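PDB 1Y23: histidine triad protein from Bacillus subtilis, which belongs to the HIT family and probably binds nucleotides and hydrolyses nucleotide phosphate bonds as a dimer. Local coordinates for residues B[5-10]-B[96-101]; B[84-89]-B[101-106]. All coordinates share one frame; numbering follows the deposited sequence.

Contact 1 of 2, residues B[5-10]-B[96-101]. With ZN (zinc ion), chain G.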
loop_
_atom_site.group_PDB
_atom_site.type_symbol
_atom_site.label_atom_id
_atom_site.label_comp_id
_atom_site.label_asym_id
_atom_site.label_seq_id
_atom_site.Cartn_x
_atom_site.Cartn_y
_atom_site.Cartn_z
ATOM N N GLU B 5 -24.090 -10.180 6.490
ATOM C CA GLU B 5 -22.914 -9.804 5.643
ATOM C C GLU B 5 -23.308 -8.799 4.570
ATOM O O GLU B 5 -23.580 -9.178 3.427
ATOM C CB GLU B 5 -22.341 -11.037 4.955
ATOM C CG GLU B 5 -20.965 -10.806 4.366
ATOM C CD GLU B 5 -19.868 -11.074 5.379
ATOM O OE1 GLU B 5 -19.687 -12.257 5.747
ATOM O OE2 GLU B 5 -19.196 -10.115 5.818
ATOM N N ASN B 6 -23.340 -7.520 4.936
ATOM C CA ASN B 6 -23.690 -6.467 3.985
ATOM C C ASN B 6 -22.424 -5.937 3.314
ATOM O O ASN B 6 -22.290 -4.734 3.086
ATOM C CB ASN B 6 -24.412 -5.318 4.697
ATOM C CG ASN B 6 -25.615 -5.789 5.501
ATOM O OD1 ASN B 6 -26.461 -6.542 5.001
ATOM N ND2 ASN B 6 -25.705 -5.337 6.750
ATOM N N CYS B 7 -21.507 -6.850 2.997
ATOM C CA CYS B 7 -20.237 -6.509 2.364
ATOM C C CYS B 7 -20.283 -6.714 0.859
ATOM O O CYS B 7 -20.461 -7.832 0.385
ATOM C CB CYS B 7 -19.110 -7.363 2.942
ATOM S SG CYS B 7 -17.513 -7.078 2.146
ATOM N N ILE B 8 -20.101 -5.635 0.106
ATOM C CA ILE B 8 -20.138 -5.720 -1.347
ATOM C C ILE B 8 -19.021 -6.592 -1.932
ATOM O O ILE B 8 -19.191 -7.193 -2.996
ATOM C CB ILE B 8 -20.065 -4.311 -1.982
ATOM C CG1 ILE B 8 -20.565 -4.362 -3.427
ATOM C CG2 ILE B 8 -18.629 -3.794 -1.960
ATOM C CD1 ILE B 8 -20.729 -2.996 -4.060
ATOM N N PHE B 9 -17.881 -6.660 -1.244
ATOM C CA PHE B 9 -16.753 -7.463 -1.731
ATOM C C PHE B 9 -16.943 -8.959 -1.507
ATOM O O PHE B 9 -16.457 -9.778 -2.288
ATOM C CB PHE B 9 -15.440 -7.017 -1.080
ATOM C CG PHE B 9 -14.951 -5.677 -1.556
ATOM C CD1 PHE B 9 -15.509 -5.070 -2.681
ATOM C CD2 PHE B 9 -13.915 -5.029 -0.887
ATOM C CE1 PHE B 9 -15.044 -3.835 -3.131
ATOM C CE2 PHE B 9 -13.439 -3.791 -1.329
ATOM C CZ PHE B 9 -14.005 -3.191 -2.455
ATOM N N CYS B 10 -17.634 -9.315 -0.432
ATOM C CA CYS B 10 -17.896 -10.718 -0.158
ATOM C C CYS B 10 -18.879 -11.235 -1.204
ATOM O O CYS B 10 -18.810 -12.393 -1.613
ATOM C CB CYS B 10 -18.465 -10.897 1.257
ATOM S SG CYS B 10 -17.198 -11.082 2.561
ATOM N N GLN B 96 -11.661 4.613 3.744
ATOM C CA GLN B 96 -12.232 3.283 3.547
ATOM C C GLN B 96 -13.758 3.289 3.653
ATOM O O GLN B 96 -14.304 3.575 4.718
ATOM C CB GLN B 96 -11.640 2.279 4.554
ATOM C CG GLN B 96 -12.267 0.900 4.442
ATOM C CD GLN B 96 -11.598 -0.148 5.311
ATOM O OE1 GLN B 96 -11.210 0.114 6.456
ATOM N NE2 GLN B 96 -11.479 -1.358 4.775
ATOM N N SER B 97 -14.442 2.974 2.550
ATOM C CA SER B 97 -15.914 2.945 2.519
ATOM C C SER B 97 -16.463 1.527 2.712
ATOM O O SER B 97 -17.572 1.358 3.208
ATOM C CB SER B 97 -16.446 3.491 1.189
ATOM O OG SER B 97 -16.685 2.424 0.283
ATOM N N VAL B 98 -15.708 0.515 2.293
ATOM C CA VAL B 98 -16.153 -0.871 2.467
ATOM C C VAL B 98 -15.255 -1.505 3.524
ATOM O O VAL B 98 -14.029 -1.479 3.398
ATOM C CB VAL B 98 -16.047 -1.686 1.146
ATOM C CG1 VAL B 98 -16.413 -3.141 1.396
ATOM C CG2 VAL B 98 -16.965 -1.095 0.087
ATOM N N PHE B 99 -15.854 -2.073 4.567
ATOM C CA PHE B 99 -15.052 -2.677 5.626
ATOM C C PHE B 99 -14.527 -4.090 5.358
ATOM O O PHE B 99 -14.717 -5.005 6.160
ATOM C CB PHE B 99 -15.800 -2.637 6.965
ATOM C CG PHE B 99 -15.952 -1.244 7.542
ATOM C CD1 PHE B 99 -15.001 -0.250 7.285
ATOM C CD2 PHE B 99 -17.031 -0.939 8.374
ATOM C CE1 PHE B 99 -15.120 1.032 7.837
ATOM C CE2 PHE B 99 -17.167 0.341 8.937
ATOM C CZ PHE B 99 -16.204 1.329 8.669
ATOM N N HIS B 100 -13.851 -4.244 4.223
ATOM C CA HIS B 100 -13.231 -5.507 3.821
ATOM C C HIS B 100 -11.902 -5.044 3.235
ATOM O O HIS B 100 -11.882 -4.225 2.318
ATOM C CB HIS B 100 -14.085 -6.232 2.766
ATOM C CG HIS B 100 -13.587 -7.602 2.407
ATOM N ND1 HIS B 100 -14.427 -8.617 1.997
ATOM C CD2 HIS B 100 -12.331 -8.117 2.359
ATOM C CE1 HIS B 100 -13.714 -9.693 1.712
ATOM N NE2 HIS B 100 -12.442 -9.417 1.922
ATOM N N TYR B 101 -10.797 -5.546 3.782
ATOM C CA TYR B 101 -9.468 -5.138 3.325
ATOM C C TYR B 101 -9.320 -5.203 1.815
ATOM O O TYR B 101 -9.678 -6.199 1.189
ATOM C CB TYR B 101 -8.368 -6.002 3.970
ATOM C CG TYR B 101 -6.960 -5.609 3.552
ATOM C CD1 TYR B 101 -6.265 -4.594 4.222
ATOM C CD2 TYR B 101 -6.352 -6.200 2.438
ATOM C CE1 TYR B 101 -5.003 -4.173 3.788
ATOM C CE2 TYR B 101 -5.096 -5.790 1.993
ATOM C CZ TYR B 101 -4.424 -4.773 2.669
ATOM O OH TYR B 101 -3.190 -4.345 2.221
HETATM ZN ZN ZN G . -16.273 -8.845 2.995
#
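Cys7, Cys10 and His100 meet at a zinc ion, and that metal is the chief tie between residues 5-10 and 96-101. From the N-terminal side come two sulfurs, Cys7 SG at 2.3 Å from the zinc and Cys10 SG at 2.5 Å; from the loop comes a ring nitrogen, His100 ND1, at 2.1 Å. His49 supplies the fourth ligand through its own ND1 and sets its ring edge-to-face with that of His100. The imidazole reaches the metal because CG of His100 stands anti to the backbone N (chi1 -174°), and its far nitrogen, NE2, is hydrogen-bonded to the carbonyl of Pro46, which fixes the rotation of the ring. Cys7 SG lies at the edge of this imidazole, in its plane, while Cys10 SG approaches obliquely.

Cys7 has a second duty as N-cap of the short helix that follows it: its sulfur accepts a weak hydrogen bond from Cys10 N, at 3.4 Å from SG, so the sulfur, probably a thiolate on the metal, is gripped mainly by zinc and only weakly by the backbone.

Apolar packing fills in beside the metal. Val98 CG1 sits over one face of the Phe9 ring, 4.1 Å from the ring centroid and 20° off the normal, a CH-pi contact offset toward the rim. The other methyl of Val98, CG2, touches Ile8 CG2 at 3.8 Å, the two side chains crossing at about a right angle. Phe9 also brings its CB to 3.6 Å from His100 ND1, and its ring leans against Leu43 and Ile45 of strand 42-46. Two cysteines spaced as CxxC at a capped helix start, joined by two histidines from distant loops, form a Cys2His2 zinc site, which here ties the N-terminal residues to the loop before strand 103-108.

Contact 2 of 2, residues B[84-89]-B[101-106]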
loop_
_atom_site.group_PDB
_atom_site.type_symbol
_atom_site.label_atom_id
_atom_site.label_comp_id
_atom_site.label_asym_id
_atom_site.label_seq_id
_atom_site.Cartn_x
_atom_site.Cartn_y
_atom_site.Cartn_z
ATOM N N LEU B 84 3.005 4.151 -11.016
ATOM C CA LEU B 84 2.000 3.269 -10.427
ATOM C C LEU B 84 2.037 3.328 -8.900
ATOM O O LEU B 84 3.107 3.384 -8.302
ATOM C CB LEU B 84 2.219 1.824 -10.908
ATOM C CG LEU B 84 1.279 0.760 -10.325
ATOM C CD1 LEU B 84 1.003 -0.350 -11.334
ATOM C CD2 LEU B 84 1.902 0.199 -9.062
ATOM N N ASN B 85 0.867 3.337 -8.267
ATOM C CA ASN B 85 0.818 3.371 -6.806
ATOM C C ASN B 85 -0.035 2.235 -6.271
ATOM O O ASN B 85 -0.843 1.654 -6.997
ATOM C CB ASN B 85 0.190 4.674 -6.266
ATOM C CG ASN B 85 0.642 5.922 -7.001
ATOM O OD1 ASN B 85 0.084 6.277 -8.036
ATOM N ND2 ASN B 85 1.647 6.602 -6.458
ATOM N N THR B 86 0.169 1.912 -4.999
ATOM C CA THR B 86 -0.661 0.928 -4.318
ATOM C C THR B 86 -1.101 1.711 -3.089
ATOM O O THR B 86 -0.298 2.405 -2.457
ATOM C CB THR B 86 0.100 -0.399 -3.910
ATOM O OG1 THR B 86 1.073 -0.135 -2.887
ATOM C CG2 THR B 86 0.777 -1.023 -5.125
ATOM N N LEU B 87 -2.395 1.627 -2.800
ATOM C CA LEU B 87 -3.008 2.332 -1.685
ATOM C C LEU B 87 -4.001 1.470 -0.932
ATOM O O LEU B 87 -4.846 0.792 -1.520
ATOM C CB LEU B 87 -3.737 3.580 -2.187
ATOM C CG LEU B 87 -4.525 4.402 -1.162
ATOM C CD1 LEU B 87 -3.571 5.048 -0.164
ATOM C CD2 LEU B 87 -5.340 5.471 -1.888
ATOM N N ASN B 88 -3.897 1.518 0.383
ATOM C CA ASN B 88 -4.772 0.764 1.255
ATOM C C ASN B 88 -5.347 1.766 2.258
ATOM O O ASN B 88 -4.599 2.535 2.852
ATOM C CB ASN B 88 -3.951 -0.295 1.980
ATOM C CG ASN B 88 -4.698 -0.924 3.122
ATOM O OD1 ASN B 88 -4.119 -1.243 4.158
ATOM N ND2 ASN B 88 -5.989 -1.115 2.942
ATOM N N ASN B 89 -6.665 1.770 2.442
ATOM C CA ASN B 89 -7.288 2.696 3.392
ATOM C C ASN B 89 -7.932 1.915 4.532
ATOM O O ASN B 89 -8.643 0.939 4.301
ATOM C CB ASN B 89 -8.359 3.552 2.702
ATOM C CG ASN B 89 -7.844 4.251 1.457
ATOM O OD1 ASN B 89 -6.745 4.805 1.450
ATOM N ND2 ASN B 89 -8.655 4.246 0.398
ATOM N N TYR B 101 -10.797 -5.546 3.782
ATOM C CA TYR B 101 -9.468 -5.138 3.325
ATOM C C TYR B 101 -9.320 -5.203 1.815
ATOM O O TYR B 101 -9.678 -6.199 1.189
ATOM C CB TYR B 101 -8.368 -6.002 3.970
ATOM C CG TYR B 101 -6.960 -5.609 3.552
ATOM C CD1 TYR B 101 -6.265 -4.594 4.222
ATOM C CD2 TYR B 101 -6.352 -6.200 2.438
ATOM C CE1 TYR B 101 -5.003 -4.173 3.788
ATOM C CE2 TYR B 101 -5.096 -5.790 1.993
ATOM C CZ TYR B 101 -4.424 -4.773 2.669
ATOM O OH TYR B 101 -3.190 -4.345 2.221
ATOM N N HIS B 102 -8.792 -4.128 1.240
ATOM C CA HIS B 102 -8.551 -4.065 -0.192
ATOM C C HIS B 102 -7.386 -3.139 -0.494
ATOM O O HIS B 102 -7.170 -2.146 0.196
ATOM C CB HIS B 102 -9.802 -3.611 -0.967
ATOM C CG HIS B 102 -10.439 -2.360 -0.437
ATOM N ND1 HIS B 102 -11.129 -2.323 0.755
ATOM C CD2 HIS B 102 -10.523 -1.114 -0.958
ATOM C CE1 HIS B 102 -11.613 -1.110 0.945
ATOM N NE2 HIS B 102 -11.261 -0.355 -0.082
ATOM N N MET B 103 -6.630 -3.491 -1.526
ATOM C CA MET B 103 -5.481 -2.713 -1.953
ATOM C C MET B 103 -5.787 -2.149 -3.333
ATOM O O MET B 103 -6.251 -2.878 -4.209
ATOM C CB MET B 103 -4.248 -3.611 -2.041
ATOM C CG MET B 103 -2.997 -2.916 -2.541
ATOM S SD MET B 103 -2.063 -2.127 -1.212
ATOM C CE MET B 103 -0.753 -3.327 -0.979
ATOM N N HIS B 104 -5.558 -0.852 -3.520
ATOM C CA HIS B 104 -5.774 -0.231 -4.823
ATOM C C HIS B 104 -4.463 -0.273 -5.590
ATOM O O HIS B 104 -3.410 0.069 -5.049
ATOM C CB HIS B 104 -6.152 1.250 -4.711
ATOM C CG HIS B 104 -7.490 1.508 -4.102
ATOM N ND1 HIS B 104 -7.663 1.743 -2.754
ATOM C CD2 HIS B 104 -8.717 1.624 -4.663
ATOM C CE1 HIS B 104 -8.936 1.999 -2.515
ATOM N NE2 HIS B 104 -9.598 1.933 -3.656
ATOM N N ILE B 105 -4.531 -0.693 -6.844
ATOM C CA ILE B 105 -3.358 -0.712 -7.701
ATOM C C ILE B 105 -3.668 0.334 -8.759
ATOM O O ILE B 105 -4.440 0.091 -9.687
ATOM C CB ILE B 105 -3.152 -2.089 -8.352
ATOM C CG1 ILE B 105 -2.853 -3.119 -7.253
ATOM C CG2 ILE B 105 -2.016 -2.025 -9.364
ATOM C CD1 ILE B 105 -2.498 -4.491 -7.770
ATOM N N ILE B 106 -3.072 1.511 -8.608
ATOM C CA ILE B 106 -3.352 2.605 -9.522
ATOM C C ILE B 106 -2.241 2.955 -10.497
ATOM O O ILE B 106 -1.197 3.473 -10.116
ATOM C CB ILE B 106 -3.743 3.867 -8.730
ATOM C CG1 ILE B 106 -4.897 3.529 -7.769
ATOM C CG2 ILE B 106 -4.162 4.973 -9.686
ATOM C CD1 ILE B 106 -5.108 4.547 -6.658
HETATM O O HOH W 1 -1.770 -2.394 3.484
HETATM O O HOH W 2 -8.562 -1.757 3.517
HETATM O O HOH W 3 -8.236 0.393 0.733
HETATM O O HOH W 4 -11.135 2.517 -0.487
#
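Leu87 and His104 lie directly across from each other as an antiparallel hydrogen-bonded pair, and Leu87 O takes two donors from the same histidine. His104 N reaches it at 2.7 Å, almost straight at 172°, and His104 ND1 arrives at 3.2 Å from above the carbonyl plane, with the oxygen close to the plane of the imidazole. This double grip fixes the turn of the ring, and Asn89 ND2 comes in obliquely to His104 CE1. Asn85 and Ile106 form the next hydrogen-bonded pair, while between the two Thr86 faces Ile105 in a non-hydrogen-bonded pair and sets its CB 3.9 Å from Met103 SD.

Where the strands part beyond Met103, Asn88 takes over. Its OD1 stands 3.1 Å from Tyr101 CE1, at the ring edge, with amide and ring planes 62° apart; a first torsion of 167°, which swings the amide away from its own N, brings it there, and ND2 makes a weak bond to His102 O. Strands 83-90 and 103-108 are neighbours in the antiparallel sheet of the HIT fold, and 83-90 pairs on its other side with a strand of the second subunit, so the sheet continues through the dimer.

Further out, water 1 joins Tyr101 OH to Asn88 OD1, which also accepts from Asn90, and water 3 links Asn89 N to His102 O. Tyr101 itself is set by edge-to-face rings of Phe56 and Tyr64. A leucine here has no hydroxyl, so water 1 would probably be held by Asn88 OD1 with one partner fewer, and the ring edge beside that amide would be lost.

How the contacts relate
Contact 2 is entirely buried and lies about 3 Å from the centre of the chain, whereas contact 1 sits 14 Å out and is only partly buried. The inner one is held mainly by backbone hydrogen bonds between neighbouring strands, backed by ordered waters; the outer one, lacking regular strand pairing, relies on metal ligation and a small apolar patch. Tyr101 lies in segments of both but makes its contacts in contact 2, since the loop that carries His100 runs on into strand 103-108. Their centres are about 15 Å apart, yet they touch: Phe9 meets His102 edge-to-face, and Gln96 CB packs against Asn89 O at 3.3 Å, setting the zinc-site loop against the sheet's end.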